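Local coordinates for protein glycerol dehydrogenase (Schizosaccharomyces pombe, PDB 1TA9) that oxidises glycerol to dihydroxyacetone, probably with NAD(+) as the hydride acceptor and a catalytic zinc ion, in the assimilation of glycerol, at residues A98-N101 against V102-C106; Q422-Q425 against E426-W430; T240-V243 against I244-S248. All blocks are in the same frame, centred on the assembly; numbering follows the deposited sequence.

Contact 1. Residues A98-N101 against V102-C106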
# COMPACT_ATOMS: atom_id res chain seq x y z
N ALA B 98 -2.65 -5.91 55.29
CA ALA B 98 -2.42 -4.61 54.66
C ALA B 98 -1.76 -3.65 55.64
O ALA B 98 -1.99 -3.75 56.85
CB ALA B 98 -3.75 -4.03 54.18
N ASP B 99 -0.93 -2.74 55.14
CA ASP B 99 -0.29 -1.77 56.02
C ASP B 99 -1.38 -0.82 56.50
O ASP B 99 -2.49 -0.85 55.97
CB ASP B 99 0.84 -1.02 55.29
CG ASP B 99 0.34 -0.14 54.16
OD1 ASP B 99 1.16 0.19 53.27
OD2 ASP B 99 -0.85 0.24 54.16
N GLN B 100 -1.08 0.02 57.48
CA GLN B 100 -2.09 0.92 58.02
C GLN B 100 -2.71 1.84 56.98
O GLN B 100 -3.91 2.11 57.01
CB GLN B 100 -1.50 1.75 59.16
CG GLN B 100 -2.55 2.38 60.06
CD GLN B 100 -3.61 1.38 60.49
OE1 GLN B 100 -4.65 1.23 59.83
NE2 GLN B 100 -3.36 0.69 61.59
N ASN B 101 -1.89 2.34 56.06
CA ASN B 101 -2.35 3.23 55.01
C ASN B 101 -3.47 2.59 54.19
O ASN B 101 -4.51 3.21 53.95
CB ASN B 101 -1.19 3.61 54.10
CG ASN B 101 -1.55 4.69 53.10
OD1 ASN B 101 -0.78 5.00 52.19
ND2 ASN B 101 -2.73 5.28 53.26
N VAL B 102 -3.26 1.35 53.76
CA VAL B 102 -4.25 0.65 52.96
C VAL B 102 -5.50 0.33 53.76
O VAL B 102 -6.61 0.30 53.21
CB VAL B 102 -3.67 -0.64 52.35
CG1 VAL B 102 -4.74 -1.38 51.58
CG2 VAL B 102 -2.51 -0.28 51.42
N TRP B 103 -5.35 0.08 55.06
CA TRP B 103 -6.51 -0.20 55.90
C TRP B 103 -7.41 1.03 55.92
O TRP B 103 -8.63 0.92 55.84
CB TRP B 103 -6.08 -0.56 57.33
CG TRP B 103 -5.78 -2.01 57.53
CD1 TRP B 103 -4.56 -2.58 57.76
CD2 TRP B 103 -6.72 -3.09 57.49
NE1 TRP B 103 -4.68 -3.94 57.86
CE2 TRP B 103 -5.99 -4.29 57.69
CE3 TRP B 103 -8.11 -3.17 57.29
CZ2 TRP B 103 -6.61 -5.54 57.71
CZ3 TRP B 103 -8.72 -4.42 57.31
CH2 TRP B 103 -7.96 -5.59 57.51
N ASN B 104 -6.79 2.20 56.01
CA ASN B 104 -7.53 3.45 56.05
C ASN B 104 -8.22 3.71 54.71
O ASN B 104 -9.36 4.17 54.67
CB ASN B 104 -6.58 4.61 56.35
CG ASN B 104 -5.84 4.44 57.67
OD1 ASN B 104 -4.91 5.19 57.97
ND2 ASN B 104 -6.25 3.46 58.47
N ILE B 105 -7.51 3.41 53.63
CA ILE B 105 -8.01 3.65 52.28
C ILE B 105 -9.08 2.70 51.73
O ILE B 105 -10.07 3.16 51.17
CB ILE B 105 -6.84 3.66 51.27
CG1 ILE B 105 -5.85 4.77 51.64
CG2 ILE B 105 -7.36 3.89 49.85
CD1 ILE B 105 -4.62 4.81 50.75
N CYS B 106 -8.91 1.39 51.90
CA CYS B 106 -9.89 0.48 51.32
C CYS B 106 -10.01 -0.92 51.91
O CYS B 106 -11.03 -1.58 51.71
CB CYS B 106 -9.59 0.34 49.83
SG CYS B 106 -7.95 -0.38 49.51

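Contact 2. Residues Q422-Q425 against E426-W430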
# COMPACT_ATOMS: atom_id res chain seq x y z
N GLN B 422 18.60 12.91 24.63
CA GLN B 422 18.87 14.34 24.60
C GLN B 422 18.80 14.89 23.19
O GLN B 422 18.35 16.01 22.97
CB GLN B 422 20.25 14.65 25.19
CG GLN B 422 20.33 14.44 26.69
CD GLN B 422 21.60 15.02 27.26
OE1 GLN B 422 21.88 16.21 27.09
NE2 GLN B 422 22.38 14.19 27.95
N LYS B 423 19.25 14.10 22.21
CA LYS B 423 19.20 14.55 20.82
C LYS B 423 17.75 14.64 20.36
O LYS B 423 17.36 15.61 19.71
CB LYS B 423 19.98 13.60 19.91
CG LYS B 423 20.06 14.06 18.45
CD LYS B 423 20.86 15.36 18.31
CE LYS B 423 21.07 15.72 16.84
NZ LYS B 423 21.95 16.91 16.68
N TRP B 424 16.95 13.64 20.72
CA TRP B 424 15.54 13.63 20.34
C TRP B 424 14.82 14.84 20.94
O TRP B 424 14.02 15.49 20.27
CB TRP B 424 14.86 12.34 20.83
CG TRP B 424 13.37 12.35 20.62
CD1 TRP B 424 12.70 12.12 19.45
CD2 TRP B 424 12.38 12.72 21.58
NE1 TRP B 424 11.35 12.31 19.63
CE2 TRP B 424 11.13 12.68 20.93
CE3 TRP B 424 12.42 13.07 22.94
CZ2 TRP B 424 9.93 13.00 21.59
CZ3 TRP B 424 11.23 13.38 23.59
CH2 TRP B 424 10.00 13.34 22.91
N GLN B 425 15.11 15.15 22.20
CA GLN B 425 14.48 16.30 22.86
C GLN B 425 14.80 17.58 22.09
O GLN B 425 13.92 18.43 21.89
CB GLN B 425 14.97 16.44 24.30
CG GLN B 425 14.72 15.23 25.18
CD GLN B 425 15.39 15.36 26.53
OE1 GLN B 425 16.56 15.76 26.61
NE2 GLN B 425 14.68 15.02 27.59
N GLU B 426 16.05 17.71 21.68
CA GLU B 426 16.51 18.88 20.93
C GLU B 426 15.87 18.97 19.55
O GLU B 426 15.35 20.02 19.17
CB GLU B 426 18.03 18.83 20.77
CG GLU B 426 18.57 19.84 19.75
CD GLU B 426 19.93 19.45 19.21
OE1 GLU B 426 20.94 19.63 19.93
OE2 GLU B 426 19.99 18.94 18.07
N GLN B 427 15.92 17.87 18.80
CA GLN B 427 15.35 17.85 17.46
C GLN B 427 13.87 18.21 17.45
O GLN B 427 13.42 18.97 16.60
CB GLN B 427 15.48 16.47 16.82
CG GLN B 427 16.89 15.95 16.62
CD GLN B 427 16.88 14.57 15.99
OE1 GLN B 427 16.14 13.69 16.42
NE2 GLN B 427 17.71 14.38 14.97
N THR B 428 13.12 17.64 18.39
CA THR B 428 11.68 17.87 18.47
C THR B 428 11.27 19.08 19.29
O THR B 428 10.11 19.49 19.26
CB THR B 428 10.97 16.65 19.07
OG1 THR B 428 11.40 16.48 20.43
CG2 THR B 428 11.30 15.40 18.28
N GLY B 429 12.21 19.65 20.04
CA GLY B 429 11.87 20.80 20.86
C GLY B 429 10.99 20.41 22.04
O GLY B 429 10.28 21.25 22.60
N TRP B 430 11.04 19.14 22.42
CA TRP B 430 10.26 18.62 23.54
C TRP B 430 10.74 19.26 24.85
O TRP B 430 11.90 19.11 25.23
CB TRP B 430 10.40 17.10 23.61
CG TRP B 430 9.57 16.44 24.66
CD1 TRP B 430 9.99 16.01 25.89
CD2 TRP B 430 8.18 16.12 24.58
NE1 TRP B 430 8.94 15.43 26.58
CE2 TRP B 430 7.82 15.49 25.79
CE3 TRP B 430 7.20 16.30 23.60
CZ2 TRP B 430 6.52 15.04 26.05
CZ3 TRP B 430 5.90 15.86 23.85
CH2 TRP B 430 5.57 15.24 25.07
O HOH W 1 14.16 20.44 24.46

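Contact 3. Residues T240-V243 against I244-S248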
# COMPACT_ATOMS: atom_id res chain seq x y z
N THR B 240 10.03 -10.12 26.42
CA THR B 240 9.49 -11.41 26.01
C THR B 240 9.83 -11.75 24.56
O THR B 240 10.17 -12.90 24.26
CB THR B 240 7.96 -11.46 26.24
OG1 THR B 240 7.71 -11.73 27.62
CG2 THR B 240 7.31 -12.55 25.38
N GLU B 241 9.76 -10.78 23.66
CA GLU B 241 10.12 -11.06 22.27
C GLU B 241 11.59 -11.50 22.21
O GLU B 241 11.94 -12.38 21.44
CB GLU B 241 9.91 -9.82 21.39
CG GLU B 241 8.46 -9.60 20.98
CD GLU B 241 7.95 -10.68 20.04
OE1 GLU B 241 6.96 -11.35 20.37
OE2 GLU B 241 8.55 -10.86 18.96
N SER B 242 12.43 -10.88 23.03
CA SER B 242 13.85 -11.20 23.08
C SER B 242 14.10 -12.62 23.59
O SER B 242 14.98 -13.32 23.09
CB SER B 242 14.59 -10.20 23.97
OG SER B 242 15.97 -10.53 24.08
N VAL B 243 13.34 -13.03 24.60
CA VAL B 243 13.47 -14.37 25.17
C VAL B 243 12.99 -15.41 24.16
O VAL B 243 13.64 -16.43 23.93
CB VAL B 243 12.64 -14.52 26.47
CG1 VAL B 243 12.65 -15.97 26.95
CG2 VAL B 243 13.20 -13.61 27.54
N ILE B 244 11.84 -15.14 23.55
CA ILE B 244 11.27 -16.06 22.57
C ILE B 244 12.15 -16.21 21.33
O ILE B 244 12.40 -17.32 20.87
CB ILE B 244 9.85 -15.61 22.14
CG1 ILE B 244 8.90 -15.71 23.34
CG2 ILE B 244 9.34 -16.47 20.99
CD1 ILE B 244 7.49 -15.23 23.05
N ARG B 245 12.61 -15.08 20.79
CA ARG B 245 13.45 -15.12 19.60
C ARG B 245 14.82 -15.73 19.86
O ARG B 245 15.49 -16.18 18.92
CB ARG B 245 13.58 -13.72 19.00
CG ARG B 245 12.24 -13.20 18.50
CD ARG B 245 12.37 -11.90 17.72
NE ARG B 245 11.16 -11.65 16.95
CZ ARG B 245 11.04 -10.67 16.05
NH1 ARG B 245 12.06 -9.85 15.81
NH2 ARG B 245 9.90 -10.54 15.37
N SER B 246 15.23 -15.75 21.12
CA SER B 246 16.51 -16.34 21.50
C SER B 246 16.31 -17.83 21.81
O SER B 246 17.27 -18.55 22.08
CB SER B 246 17.08 -15.64 22.74
OG SER B 246 17.41 -14.29 22.47
N ASN B 247 15.05 -18.27 21.77
CA ASN B 247 14.70 -19.66 22.06
C ASN B 247 15.18 -20.07 23.45
O ASN B 247 15.68 -21.18 23.64
CB ASN B 247 15.29 -20.60 21.01
CG ASN B 247 14.74 -20.33 19.61
OD1 ASN B 247 13.57 -20.60 19.32
ND2 ASN B 247 15.58 -19.79 18.74
N SER B 248 15.03 -19.18 24.42
CA SER B 248 15.45 -19.46 25.79
C SER B 248 14.26 -19.93 26.61
O SER B 248 13.11 -19.68 26.26
CB SER B 248 16.05 -18.21 26.44
OG SER B 248 17.30 -17.87 25.84

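Contact 1. Residues A98-N101 against V102-C106
Asp99 and Val102 meet in an N-cap at the start of helix 100-115, where strand 93-98 of the parallel sheet turns into the helix of a beta-alpha-beta unit that returns through strand 120-125. The two side chains cross at about a right angle, and Asp99 OD2 takes the amide hydrogen of Val102 N at 2.7 Å along an almost straight line (170°). The first torsion of Asp99 (66°) sets CG between the backbone N and the carbonyl carbon, which turns the carboxylate back over the first helical turn. A leucine in place of Asp99 is likely to leave Val102 N without its capping acceptor and the first turn less firmly anchored. Asp99 is also a probable NAD(+) ligand, as is Thr177, against which Val102 packs, which would place this cap at the cofactor site.

On the sheet side, Ala98 CB sits over a face of the Trp103 indole, 4.0 Å from the centroid of the five-membered ring, a CH-pi contact, while also touching Val102 CG1 at 3.8 Å. The indole lies against strand 120-125, where Trp103 NE1 is hydrogen-bonded to Leu124 O. Toward solvent, Gln100 and Asn104 cross at about a right angle with their amide planes only 14° apart; Asn104 ND2 donates a weak, bent bond to Gln100 OE1. The same OE1 lies beside Trp103 CB. One residue on, the tip of Ile105 is pressed tightly on the Asn101 amide, its CD1 3.2 Å from Asn101 ND2.

Contact 2. Residues Q422-Q425 against E426-W430
Lys423 to Trp430 form a local contact at the C-terminal end of helix 407-428, in which side chains three to six residues apart close the last turns and the chain leaves into a loop. Its main apolar pair is Trp424 and Trp430. Trp424 CH2 comes over one face of the Trp430 indole, 3.6 Å from Trp430 CG, with the neighbouring CZ3 alongside and the ring planes inclined by 43° in an oblique pair. Both tryptophans also rest on Ala363, so helix 352-364 is packed against this helix end.

Thr428 lies over a face of the Trp424 indole: its CG2 makes a CH-pi contact 3.8 Å from the centroid of the five-membered ring. The threonine has OG1 between its backbone N and carbonyl carbon (chi1 64°), which brings the hydroxyl back to Trp424 O at 2.8 Å. Thr428 N donates to the same oxygen from the opposite face of the carbonyl plane, and two donors thus grip one acceptor. The helix ends at Thr428, and the positive phi of Gly429, the C' residue, turns the chain; Gln425 O then takes weak bonds from Gly429 N and Trp430 N, and a water donates to Trp430 O at 2.7 Å and weakly to Gln425 O.

Along the flank facing a second subunit, Lys423 NZ forms a salt bridge with Glu426 OE2 at 3.1 Å, approaching on the syn side of the carboxylate and 19° out of its plane. Lys423 packs there on Leu280 of that neighbouring subunit, and Glu426 on its Pro450.

Contact 3. Residues T240-V243 against I244-S248
Arg245 reaches back across Glu241, one turn earlier on helix 223-245, the two side chains crossing at a slant, and most of its chain meets that residue. Arg245 CB and CG lie against the backbone carbonyl, CG 3.1 Å from Glu241 O, the oxygen that also accepts from Arg245 N. The chain then extends to NE, CD lying 3.8 Å from Glu241 O and 4.1 Å from Glu241 OE2. At the tip, Arg245 NE stands 3.4 Å from Glu241 OE2 in a salt bridge of charges alone: the oxygen is well out of the guanidinium plane, the two flat groups are turned 72° apart, and no N-H points at it. Arg245 CZ and NH2 follow, each 3.8 Å from the same Glu241 OE2. Glu241 is held more directly by Arg261, whose NE forms a salt bridge with Glu241 OE1.

The helix finishes just beyond in a Schellman motif. Asn247 has positive phi (57°), its N bonds back to Ile244 O, and Ser248 N donates to Val243 O at 3.1 Å in a nearly straight bond (174°). Ser246 folds its hydroxyl back: Ser246 OG donates to Ser242 O at 2.7 Å, while its backbone N reaches that oxygen only weakly. Ser246 OG is bonded also to Ser402 N, and Ser248 OG to Asn400 O, which ties the helix end to that loop.

On another flank Thr240 and Ile244 lie side by side, Thr240 CG2 touching Ile244 CD1 at 3.6 Å. Thr240 OG1 turns from this pair to Gly305 O and Gly310 N, and Asn247 ND2 bonds to Ser402 OG of a third subunit.

In the fold
All three contacts are local and partly buried, but sit at the ends of three different helices. Contact 1 opens a helix beside the parallel sheet, and a carboxylate does the capping close to the probable NAD(+) site. Contacts 2 and 3 close helices; each uses a hydroxyl that bonds back to a carbonyl and a residue of positive phi. Their surroundings differ: contact 2 is aromatic on its buried side and charged toward a second subunit, far from the annotated sites, whereas contact 3 is mainly polar, has the Thr240 side chain about 8 Å from the potassium ion and touches a third subunit. No two contacts touch; the centres of contacts 1 and 3 are about 40 Å apart.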